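Local coordinates for E3 ubiquitin-protein ligase TRIM65 (Homo sapiens, PDB 7JL4) that acts as an E3 ubiquitin ligase in innate immunity, autophagy and inflammation, modulating the ubiquitination and stability of TNRC6A, and is represented here by its B30.2/SPRY domain, at residues Gly55-Glu58 and Leu59-Gln63; Gln122-Asn126 and Gly127-Arg131; Trp179-Glu182 and Gly183-Leu186. All coordinates share one frame; numbering follows the deposited sequence. Where two conformers were deposited one is given.

Interaction 1 of 3, residues Gly55-Glu58 and Leu59-Gln63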
ATOM      1  N   GLY A  55       9.875  10.057  14.061  1.00 56.14           N
ATOM      2  CA  GLY A  55       8.871   9.879  13.040  1.00 47.18           C
ATOM      3  C   GLY A  55       8.958   8.576  12.283  1.00 43.92           C
ATOM      4  O   GLY A  55       8.054   8.271  11.492  1.00 36.52           O
ATOM      5  N   SER A  56      10.013   7.795  12.485  1.00 37.81           N
ATOM      6  CA  SER A  56      10.143   6.548  11.761  1.00 36.88           C
ATOM      7  C   SER A  56       9.226   5.507  12.387  1.00 39.51           C
ATOM      8  O   SER A  56       9.077   5.447  13.613  1.00 38.83           O
ATOM      9  CB  SER A  56      11.592   6.063  11.764  1.00 41.27           C
ATOM     10  OG  SER A  56      12.115   6.017  13.077  1.00 51.72           O
ATOM     11  N   PHE A  57       8.593   4.710  11.533  1.00 30.95           N
ATOM     12  CA  PHE A  57       7.764   3.606  12.007  1.00 34.72           C
ATOM     13  C   PHE A  57       8.615   2.593  12.763  1.00 34.36           C
ATOM     14  O   PHE A  57       9.667   2.165  12.273  1.00 34.05           O
ATOM     15  CB  PHE A  57       7.071   2.922  10.826  1.00 30.55           C
ATOM     16  CG  PHE A  57       5.813   3.606  10.350  1.00 29.99           C
ATOM     17  CD1 PHE A  57       4.618   3.440  11.034  1.00 25.31           C
ATOM     18  CD2 PHE A  57       5.812   4.360   9.183  1.00 27.82           C
ATOM     19  CE1 PHE A  57       3.447   4.030  10.604  1.00 29.44           C
ATOM     20  CE2 PHE A  57       4.647   4.965   8.732  1.00 32.65           C
ATOM     21  CZ  PHE A  57       3.458   4.809   9.445  1.00 35.35           C
ATOM     22  N   GLU A  58       8.177   2.242  13.982  1.00 36.48           N
ATOM     23  CA  GLU A  58       8.715   1.075  14.678  1.00 35.88           C
ATOM     24  C   GLU A  58       8.100  -0.210  14.137  1.00 35.16           C
ATOM     25  O   GLU A  58       8.753  -1.263  14.108  1.00 35.46           O
ATOM     26  CB  GLU A  58       8.450   1.197  16.183  1.00 38.93           C
ATOM     27  CG  GLU A  58       9.139   2.393  16.835  1.00 47.97           C
ATOM     28  CD  GLU A  58       8.835   2.526  18.313  1.00 53.54           C
ATOM     29  OE1 GLU A  58       8.058   1.705  18.851  1.00 52.45           O
ATOM     30  OE2 GLU A  58       9.376   3.461  18.939  1.00 57.48           O
ATOM     31  N   LEU A  59       6.837  -0.135  13.731  1.00 31.13           N
ATOM     32  CA  LEU A  59       6.226  -1.143  12.896  1.00 29.41           C
ATOM     33  C   LEU A  59       7.045  -1.321  11.625  1.00 29.17           C
ATOM     34  O   LEU A  59       7.876  -0.492  11.277  1.00 29.96           O
ATOM     35  CB  LEU A  59       4.807  -0.712  12.547  1.00 26.56           C
ATOM     36  CG  LEU A  59       4.038  -0.462  13.856  1.00 35.57           C
ATOM     37  CD1 LEU A  59       2.780   0.355  13.592  1.00 41.13           C
ATOM     38  CD2 LEU A  59       3.701  -1.751  14.552  1.00 36.99           C
ATOM     39  N   TRP A  60       6.801  -2.415  10.918  1.00 29.95           N
ATOM     40  CA  TRP A  60       7.532  -2.678   9.675  1.00 26.94           C
ATOM     41  C   TRP A  60       6.821  -1.969   8.520  1.00 25.99           C
ATOM     42  O   TRP A  60       6.297  -2.598   7.598  1.00 25.06           O
ATOM     43  CB  TRP A  60       7.638  -4.180   9.435  1.00 26.94           C
ATOM     44  CG  TRP A  60       8.435  -4.872  10.483  1.00 31.18           C
ATOM     45  CD1 TRP A  60       9.354  -4.302  11.303  1.00 34.42           C
ATOM     46  CD2 TRP A  60       8.387  -6.266  10.831  1.00 35.78           C
ATOM     47  NE1 TRP A  60       9.889  -5.253  12.148  1.00 38.81           N
ATOM     48  CE2 TRP A  60       9.303  -6.463  11.885  1.00 39.53           C
ATOM     49  CE3 TRP A  60       7.653  -7.363  10.362  1.00 37.15           C
ATOM     50  CZ2 TRP A  60       9.522  -7.720  12.468  1.00 44.88           C
ATOM     51  CZ3 TRP A  60       7.858  -8.609  10.957  1.00 43.52           C
ATOM     52  CH2 TRP A  60       8.790  -8.772  11.992  1.00 43.92           C
ATOM     53  N   GLN A  61       6.838  -0.625   8.570  1.00 23.43           N
ATOM     54  CA  GLN A  61       6.001   0.185   7.684  1.00 22.27           C
ATOM     55  C   GLN A  61       6.749   1.400   7.136  1.00 25.37           C
ATOM     56  O   GLN A  61       7.788   1.834   7.652  1.00 23.60           O
ATOM     57  CB  GLN A  61       4.707   0.660   8.387  1.00 21.13           C
ATOM     58  CG  GLN A  61       3.771  -0.514   8.730  1.00 24.60           C
ATOM     59  CD  GLN A  61       2.576  -0.139   9.592  1.00 27.98           C
ATOM     60  OE1 GLN A  61       2.227   1.038   9.774  1.00 28.89           O
ATOM     61  NE2 GLN A  61       1.955  -1.141  10.149  1.00 20.50           N
ATOM     62  N   VAL A  62       6.187   1.943   6.058  1.00 21.93           N
ATOM     63  CA  VAL A  62       6.683   3.172   5.448  1.00 20.77           C
ATOM     64  C   VAL A  62       5.496   3.787   4.727  1.00 23.72           C
ATOM     65  O   VAL A  62       4.640   3.063   4.210  1.00 22.00           O
ATOM     66  CB  VAL A  62       7.852   2.882   4.479  1.00 22.16           C
ATOM     67  CG1 VAL A  62       7.405   1.879   3.424  1.00 25.21           C
ATOM     68  CG2 VAL A  62       8.363   4.199   3.822  1.00 23.16           C
ATOM     69  N   GLN A  63       5.432   5.124   4.699  1.00 22.85           N
ATOM     70  CA  GLN A  63       4.356   5.820   4.001  1.00 21.23           C
ATOM     71  C   GLN A  63       4.921   6.606   2.816  1.00 22.25           C
ATOM     72  O   GLN A  63       6.138   6.711   2.627  1.00 24.78           O
ATOM     73  CB  GLN A  63       3.593   6.763   4.941  1.00 26.38           C
ATOM     74  CG  GLN A  63       4.419   7.975   5.384  1.00 30.55           C
ATOM     75  CD  GLN A  63       3.693   8.890   6.371  1.00 39.66           C
ATOM     76  OE1 GLN A  63       2.603   8.577   6.845  1.00 34.76           O
ATOM     77  NE2 GLN A  63       4.297  10.043   6.662  1.00 38.39           N
TER
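The ring of F57 lies over the first methylene of Q61 in a CH-pi contact: Q61 CB is 3.9 Å from the ring centroid and 17° off its normal, displaced toward the rim on the side of F57 CG and CD1. The Q61 chain runs extended from there past the ring, and its amide plane is turned 53° from the ring plane. With chi1 at -82°, CG of F57 stands beside the backbone N, and the ring swings down over Q61 in the chain that follows.

Apolar contacts continue along the ring. F57 CE2 is 4.3 Å from Q63 CB, F57 CD1 is 4.4 Å from L59 CD1, and V177 adds to the packing. V62 N and Q63 N approach the ring obliquely, V62 N 4.0 Å from F57 CD2 and Q63 N 4.1 Å from F57 CE2. The guanidinium of R95 makes a cation-pi contact with F57. Replacing F57 by an alanine would probably open a gap above Q61 CB and leave R95 without its aromatic partner.

This bend of the B30.2/SPRY fold brings the chain into 61-63, an outermost strand of the six-stranded sheet. W60 is the centre of an inverse gamma turn, closed by a weak bond from Q61 N to L59 O at 2.9 Å. The turn folds the chain back under F57 and lets the strand start directly beneath the ring.

Polar contacts are mostly of the backbone. The carbonyl oxygens of F57 and L59, both acceptors, come within 3.4 Å of each other; N30 ND2 serves the two, bonding L59 O and, weakly, F57 O. The E58 side chain leads away, and its OE1 accepts from R97 N.

Interaction 2 of 3, residues Gln122-Asn126 and Gly127-Arg131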
ATOM      1  N   GLN A 122      -6.311 -10.473   2.961  1.00 18.61           N
ATOM      2  CA  GLN A 122      -7.033  -9.943   4.117  0.62 21.28           C
ATOM      3  C   GLN A 122      -7.342  -8.475   3.870  1.00 18.80           C
ATOM      4  O   GLN A 122      -6.415  -7.668   3.750  1.00 22.23           O
ATOM      5  CB  GLN A 122      -6.214 -10.034   5.402  0.62 21.93           C
ATOM      6  CG  GLN A 122      -5.940 -11.405   5.981  0.62 25.03           C
ATOM      7  CD  GLN A 122      -4.922 -11.275   7.096  0.62 28.33           C
ATOM      8  OE1 GLN A 122      -3.997 -10.464   7.001  0.62 25.51           O
ATOM      9  NE2 GLN A 122      -5.090 -12.048   8.158  0.62 32.69           N
ATOM     10  N   ALA A 123      -8.634  -8.118   3.849  1.00 21.20           N
ATOM     11  CA  ALA A 123      -9.067  -6.718   3.702  1.00 21.08           C
ATOM     12  C   ALA A 123      -9.367  -6.178   5.097  1.00 19.50           C
ATOM     13  O   ALA A 123     -10.351  -6.596   5.723  1.00 20.18           O
ATOM     14  CB  ALA A 123     -10.295  -6.603   2.796  1.00 18.32           C
ATOM     15  N   TRP A 124      -8.518  -5.255   5.578  1.00 17.12           N
ATOM     16  CA  TRP A 124      -8.491  -4.778   6.968  1.00 20.57           C
ATOM     17  C   TRP A 124      -9.099  -3.385   7.109  1.00 20.49           C
ATOM     18  O   TRP A 124      -8.703  -2.457   6.391  1.00 19.08           O
ATOM     19  CB  TRP A 124      -7.049  -4.691   7.494  1.00 20.64           C
ATOM     20  CG  TRP A 124      -6.420  -6.004   7.836  1.00 22.41           C
ATOM     21  CD1 TRP A 124      -5.533  -6.720   7.074  1.00 20.58           C
ATOM     22  CD2 TRP A 124      -6.590  -6.735   9.055  1.00 20.15           C
ATOM     23  NE1 TRP A 124      -5.165  -7.885   7.757  1.00 20.83           N
ATOM     24  CE2 TRP A 124      -5.797  -7.907   8.965  1.00 24.04           C
ATOM     25  CE3 TRP A 124      -7.351  -6.528  10.210  1.00 22.38           C
ATOM     26  CZ2 TRP A 124      -5.750  -8.868   9.994  1.00 29.55           C
ATOM     27  CZ3 TRP A 124      -7.303  -7.466  11.220  1.00 22.45           C
ATOM     28  CH2 TRP A 124      -6.514  -8.632  11.105  1.00 29.72           C
ATOM     29  N   HIS A 125     -10.001  -3.218   8.081  1.00 17.36           N
ATOM     30  CA  HIS A 125     -10.379  -1.886   8.563  1.00 20.60           C
ATOM     31  C   HIS A 125     -10.931  -2.030   9.971  1.00 20.11           C
ATOM     32  O   HIS A 125     -11.676  -2.975  10.251  1.00 20.72           O
ATOM     33  CB  HIS A 125     -11.418  -1.196   7.664  1.00 20.12           C
ATOM     34  CG  HIS A 125     -11.922   0.105   8.231  1.00 22.89           C
ATOM     35  ND1 HIS A 125     -11.101   1.202   8.423  1.00 20.25           N
ATOM     36  CD2 HIS A 125     -13.156   0.480   8.660  1.00 20.04           C
ATOM     37  CE1 HIS A 125     -11.805   2.192   8.951  1.00 23.63           C
ATOM     38  NE2 HIS A 125     -13.053   1.780   9.113  1.00 20.52           N
ATOM     39  N   ASN A 126     -10.551  -1.110  10.859  1.00 18.60           N
ATOM     40  CA  ASN A 126     -11.125  -1.053  12.207  1.00 19.38           C
ATOM     41  C   ASN A 126     -10.831  -2.334  13.005  1.00 21.03           C
ATOM     42  O   ASN A 126     -11.615  -2.726  13.873  1.00 21.53           O
ATOM     43  CB  ASN A 126     -12.633  -0.809  12.144  1.00 19.15           C
ATOM     44  CG  ASN A 126     -13.162  -0.091  13.361  1.00 26.53           C
ATOM     45  OD1 ASN A 126     -12.419   0.596  14.057  1.00 27.53           O
ATOM     46  ND2 ASN A 126     -14.449  -0.266  13.640  1.00 33.47           N
ATOM     47  N   GLY A 127      -9.707  -2.988  12.735  1.00 15.27           N
ATOM     48  CA  GLY A 127      -9.334  -4.211  13.481  1.00 16.13           C
ATOM     49  C   GLY A 127     -10.025  -5.475  13.010  1.00 24.16           C
ATOM     50  O   GLY A 127      -9.812  -6.549  13.607  1.00 22.42           O
ATOM     51  N   GLU A 128     -10.810  -5.392  11.940  1.00 22.12           N
ATOM     52  CA  GLU A 128     -11.509  -6.520  11.337  1.00 20.40           C
ATOM     53  C   GLU A 128     -10.948  -6.812   9.953  1.00 25.73           C
ATOM     54  O   GLU A 128     -10.831  -5.899   9.119  1.00 21.71           O
ATOM     55  CB  GLU A 128     -13.005  -6.209  11.209  1.00 23.59           C
ATOM     56  CG  GLU A 128     -13.859  -7.341  10.634  1.00 29.99           C
ATOM     57  CD  GLU A 128     -15.279  -6.877  10.370  1.00 31.53           C
ATOM     58  OE1 GLU A 128     -15.468  -5.696  10.013  1.00 31.48           O
ATOM     59  OE2 GLU A 128     -16.220  -7.664  10.589  1.00 27.75           O
ATOM     60  N   ALA A 129     -10.664  -8.083   9.682  1.00 17.46           N
ATOM     61  CA  ALA A 129     -10.273  -8.516   8.345  1.00 22.66           C
ATOM     62  C   ALA A 129     -11.336  -9.378   7.681  1.00 25.61           C
ATOM     63  O   ALA A 129     -11.899 -10.295   8.309  1.00 23.80           O
ATOM     64  CB  ALA A 129      -8.969  -9.316   8.379  1.00 20.82           C
ATOM     65  N   GLN A 130     -11.583  -9.121   6.390  1.00 16.01           N
ATOM     66  CA  GLN A 130     -12.279 -10.093   5.543  1.00 24.28           C
ATOM     67  C   GLN A 130     -11.244 -10.981   4.862  1.00 24.96           C
ATOM     68  O   GLN A 130     -10.301 -10.476   4.246  1.00 23.26           O
ATOM     69  CB  GLN A 130     -13.161  -9.412   4.481  1.00 23.92           C
ATOM     70  CG  GLN A 130     -14.087  -8.358   5.041  1.00 21.67           C
ATOM     71  CD  GLN A 130     -15.119  -8.967   5.997  1.00 29.61           C
ATOM     72  OE1 GLN A 130     -15.545 -10.113   5.823  1.00 22.33           O
ATOM     73  NE2 GLN A 130     -15.537  -8.192   6.992  1.00 27.06           N
ATOM     74  N   ARG A 131     -11.400 -12.299   4.991  1.00 22.53           N
ATOM     75  CA  ARG A 131     -10.490 -13.245   4.341  1.00 21.66           C
ATOM     76  C   ARG A 131     -10.997 -13.544   2.940  1.00 26.81           C
ATOM     77  O   ARG A 131     -12.113 -14.041   2.781  1.00 28.83           O
ATOM     78  CB  ARG A 131     -10.383 -14.557   5.123  1.00 26.12           C
TER
HETATM   79  O   HOH W   1     -14.053  -3.584   9.313  1.00 28.78           O
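The carbonyl O of H125 is gripped twice. E128 N donates to it at 3.1 Å, from 53° above the carbonyl plane, and a water sits 2.6 Å from H125 O. The same water lies 2.6 Å from E128 OE1, so it can link the extended E128 side chain to the turn. The return bond, H125 N to E128 O, is 3.0 Å. These bonds close a type I' turn with N126 and G127 at the tip of the hairpin 120-125/128-133. Two residues further along each strand, A123 N to Q130 O and Q130 N to A123 O are both 2.9 Å.

On the face carrying W124 and A129, the alanine methyl sits over the indole in a CH-pi contact: A129 CB stands 3.4 Å from the centroid of the six-membered ring, 6° off its normal. With chi1 of W124 at -75°, the indole reaches across to the partner strand, where G127 O meets its edge. W124 NE1 donates to Q122 OE1 at 2.9 Å, from above the Q122 carbonyl plane. R107 adds a cation-pi contact. H125 ND1 bonds S111 O. Face contact and N-H bond together probably limit the turning of the indole.

Interaction 3 of 3, residues Trp179-Glu182 and Gly183-Leu186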
ATOM      1  N   TRP A 179       3.127  -2.170   4.685  1.00 21.14           N
ATOM      2  CA  TRP A 179       3.806  -3.059   5.617  1.00 22.29           C
ATOM      3  C   TRP A 179       4.540  -4.128   4.817  1.00 28.03           C
ATOM      4  O   TRP A 179       4.025  -4.611   3.799  1.00 23.94           O
ATOM      5  CB  TRP A 179       2.810  -3.730   6.553  1.00 20.20           C
ATOM      6  CG  TRP A 179       3.385  -4.819   7.426  1.00 23.31           C
ATOM      7  CD1 TRP A 179       3.977  -4.663   8.633  1.00 25.53           C
ATOM      8  CD2 TRP A 179       3.355  -6.239   7.165  1.00 26.84           C
ATOM      9  NE1 TRP A 179       4.329  -5.917   9.160  1.00 26.53           N
ATOM     10  CE2 TRP A 179       3.960  -6.887   8.263  1.00 26.81           C
ATOM     11  CE3 TRP A 179       2.878  -7.016   6.102  1.00 23.42           C
ATOM     12  CZ2 TRP A 179       4.102  -8.280   8.324  1.00 30.46           C
ATOM     13  CZ3 TRP A 179       3.019  -8.398   6.160  1.00 24.91           C
ATOM     14  CH2 TRP A 179       3.629  -9.011   7.267  1.00 28.21           C
ATOM     15  N   LEU A 180       5.747  -4.477   5.260  1.00 27.67           N
ATOM     16  CA  LEU A 180       6.605  -5.424   4.551  1.00 27.05           C
ATOM     17  C   LEU A 180       7.247  -6.388   5.532  1.00 28.94           C
ATOM     18  O   LEU A 180       7.975  -5.962   6.433  1.00 32.64           O
ATOM     19  CB  LEU A 180       7.719  -4.711   3.782  1.00 26.33           C
ATOM     20  CG  LEU A 180       7.458  -3.824   2.583  1.00 24.50           C
ATOM     21  CD1 LEU A 180       7.001  -2.435   3.041  1.00 25.67           C
ATOM     22  CD2 LEU A 180       8.759  -3.770   1.784  1.00 24.46           C
ATOM     23  N   LEU A 181       7.063  -7.681   5.295  1.00 31.96           N
ATOM     24  CA  LEU A 181       7.853  -8.689   5.987  1.00 33.19           C
ATOM     25  C   LEU A 181       9.328  -8.550   5.598  1.00 32.86           C
ATOM     26  O   LEU A 181       9.666  -7.945   4.584  1.00 31.91           O
ATOM     27  CB  LEU A 181       7.338 -10.077   5.631  1.00 33.97           C
ATOM     28  CG  LEU A 181       7.739 -11.150   6.638  1.00 34.19           C
ATOM     29  CD1 LEU A 181       7.206 -10.726   7.979  1.00 36.53           C
ATOM     30  CD2 LEU A 181       7.190 -12.490   6.215  1.00 40.49           C
ATOM     31  N   GLU A 182      10.220  -9.104   6.423  1.00 33.32           N
ATOM     32  CA  GLU A 182      11.640  -9.076   6.073  1.00 34.71           C
ATOM     33  C   GLU A 182      11.871  -9.784   4.742  1.00 40.82           C
ATOM     34  O   GLU A 182      11.304 -10.851   4.487  1.00 37.08           O
ATOM     35  CB  GLU A 182      12.483  -9.749   7.167  1.00 40.70           C
ATOM     36  CG  GLU A 182      13.960  -9.915   6.826  1.00 43.12           C
ATOM     37  CD  GLU A 182      14.724 -10.729   7.870  1.00 58.07           C
ATOM     38  OE1 GLU A 182      15.525 -11.610   7.487  1.00 60.75           O
ATOM     39  OE2 GLU A 182      14.516 -10.485   9.078  1.00 57.46           O
ATOM     40  N   GLY A 183      12.729  -9.192   3.895  1.00 35.10           N
ATOM     41  CA  GLY A 183      13.069  -9.755   2.601  1.00 35.99           C
ATOM     42  C   GLY A 183      12.212  -9.266   1.439  1.00 33.64           C
ATOM     43  O   GLY A 183      12.542  -9.553   0.275  1.00 35.24           O
ATOM     44  N   ARG A 184      11.128  -8.550   1.709  1.00 31.80           N
ATOM     45  CA  ARG A 184      10.213  -8.155   0.653  1.00 33.16           C
ATOM     46  C   ARG A 184      10.641  -6.818   0.071  1.00 30.35           C
ATOM     47  O   ARG A 184      11.201  -5.973   0.772  1.00 29.32           O
ATOM     48  CB  ARG A 184       8.773  -8.059   1.168  1.00 30.00           C
ATOM     49  CG  ARG A 184       8.011  -9.382   1.112  1.00 32.51           C
ATOM     50  CD  ARG A 184       8.642 -10.432   2.046  1.00 33.82           C
ATOM     51  NE  ARG A 184       7.870 -11.674   2.047  1.00 31.61           N
ATOM     52  CZ  ARG A 184       8.263 -12.827   2.582  1.00 35.22           C
ATOM     53  NH1 ARG A 184       9.454 -12.958   3.161  1.00 35.89           N
ATOM     54  NH2 ARG A 184       7.456 -13.874   2.507  1.00 35.33           N
ATOM     55  N   THR A 185      10.372  -6.643  -1.221  1.00 34.30           N
ATOM     56  CA  THR A 185      10.543  -5.374  -1.922  1.00 31.21           C
ATOM     57  C   THR A 185       9.185  -4.907  -2.430  1.00 33.88           C
ATOM     58  O   THR A 185       8.398  -5.718  -2.924  1.00 26.89           O
ATOM     59  CB  THR A 185      11.522  -5.520  -3.097  1.00 34.36           C
ATOM     60  OG1 THR A 185      12.827  -5.828  -2.606  1.00 35.01           O
ATOM     61  CG2 THR A 185      11.610  -4.236  -3.934  1.00 34.18           C
ATOM     62  N   LEU A 186       8.895  -3.604  -2.290  1.00 26.96           N
ATOM     63  CA  LEU A 186       7.755  -2.976  -2.957  1.00 24.97           C
ATOM     64  C   LEU A 186       8.262  -1.883  -3.887  1.00 31.69           C
ATOM     65  O   LEU A 186       9.139  -1.102  -3.504  1.00 27.79           O
ATOM     66  CB  LEU A 186       6.760  -2.352  -1.975  1.00 29.07           C
ATOM     67  CG  LEU A 186       5.925  -3.270  -1.073  1.00 33.30           C
ATOM     68  CD1 LEU A 186       5.035  -2.467  -0.120  1.00 28.69           C
ATOM     69  CD2 LEU A 186       5.061  -4.163  -1.930  1.00 33.28           C
TER
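L181 lays its CD2 methyl over the centre of the R184 guanidinium, 3.7 Å above the plane, and L181 CB touches R184 CD at 3.8 Å. The two side chains run side by side and point the same way, so the flat cation rests on an aliphatic bed. The chain of R184 bends at chi2 (64°), which folds it back along the turn and brings NH1 to the carbonyl of E182.

R184 NH1 donates to E182 O at 3.1 Å, nearly along the C=O axis, while E182 O itself sits near the guanidinium edge, somewhat tilted from its plane. The other two nitrogens have partners beyond the turn: NE bonds H82 O, and NH2 makes a long, weak ion pair with D81 OD2. Held on a face and at its edges, the guanidinium is probably restricted in rotation.

These contacts wrap a type II beta turn from L181 to R184, closed by R184 N to L181 O at 3.3 Å, the donor lying above the carbonyl plane. G183 occupies the third position with positive phi (92°), where a CB would clash with E182 O. The turn joins strand 175-180 of the six-stranded sheet to strand 185-188 of the seven-stranded one, a crossing between the two sheets of the SPRY sandwich.

Below the turn the contacts become apolar. L180 and L186 cross obliquely, CD1 of L180 meeting CD1 of L186 at 3.7 Å, and L180 CD2 presses on R184 O at 3.4 Å. Both leucines are buried: V42 lies against L180, while V77, A79 and V84 pack on L186.

Interactions 1 and 3 touch, their centres 12 Å apart. Strands 61-63 and 175-180 are neighbours in the six-stranded sheet: W60 O lies 3.0 Å from L180 N, probably a hydrogen bond, W60 CZ3 packs 3.7 Å from L181 CD1, and Q61 CG lies 4.0 Å from W179 CB. Interaction 2 closes the far side of that sheet, where 128-133 is outermost as 61-63 is on the other side. Its centre is 20 Å from each of the others, and its nearest atoms are about 10 Å from interaction 1 and about 7 Å from interaction 3. A glycerol, probably from crystallisation, sits about 3 Å from the Q63 side chain of interaction 1.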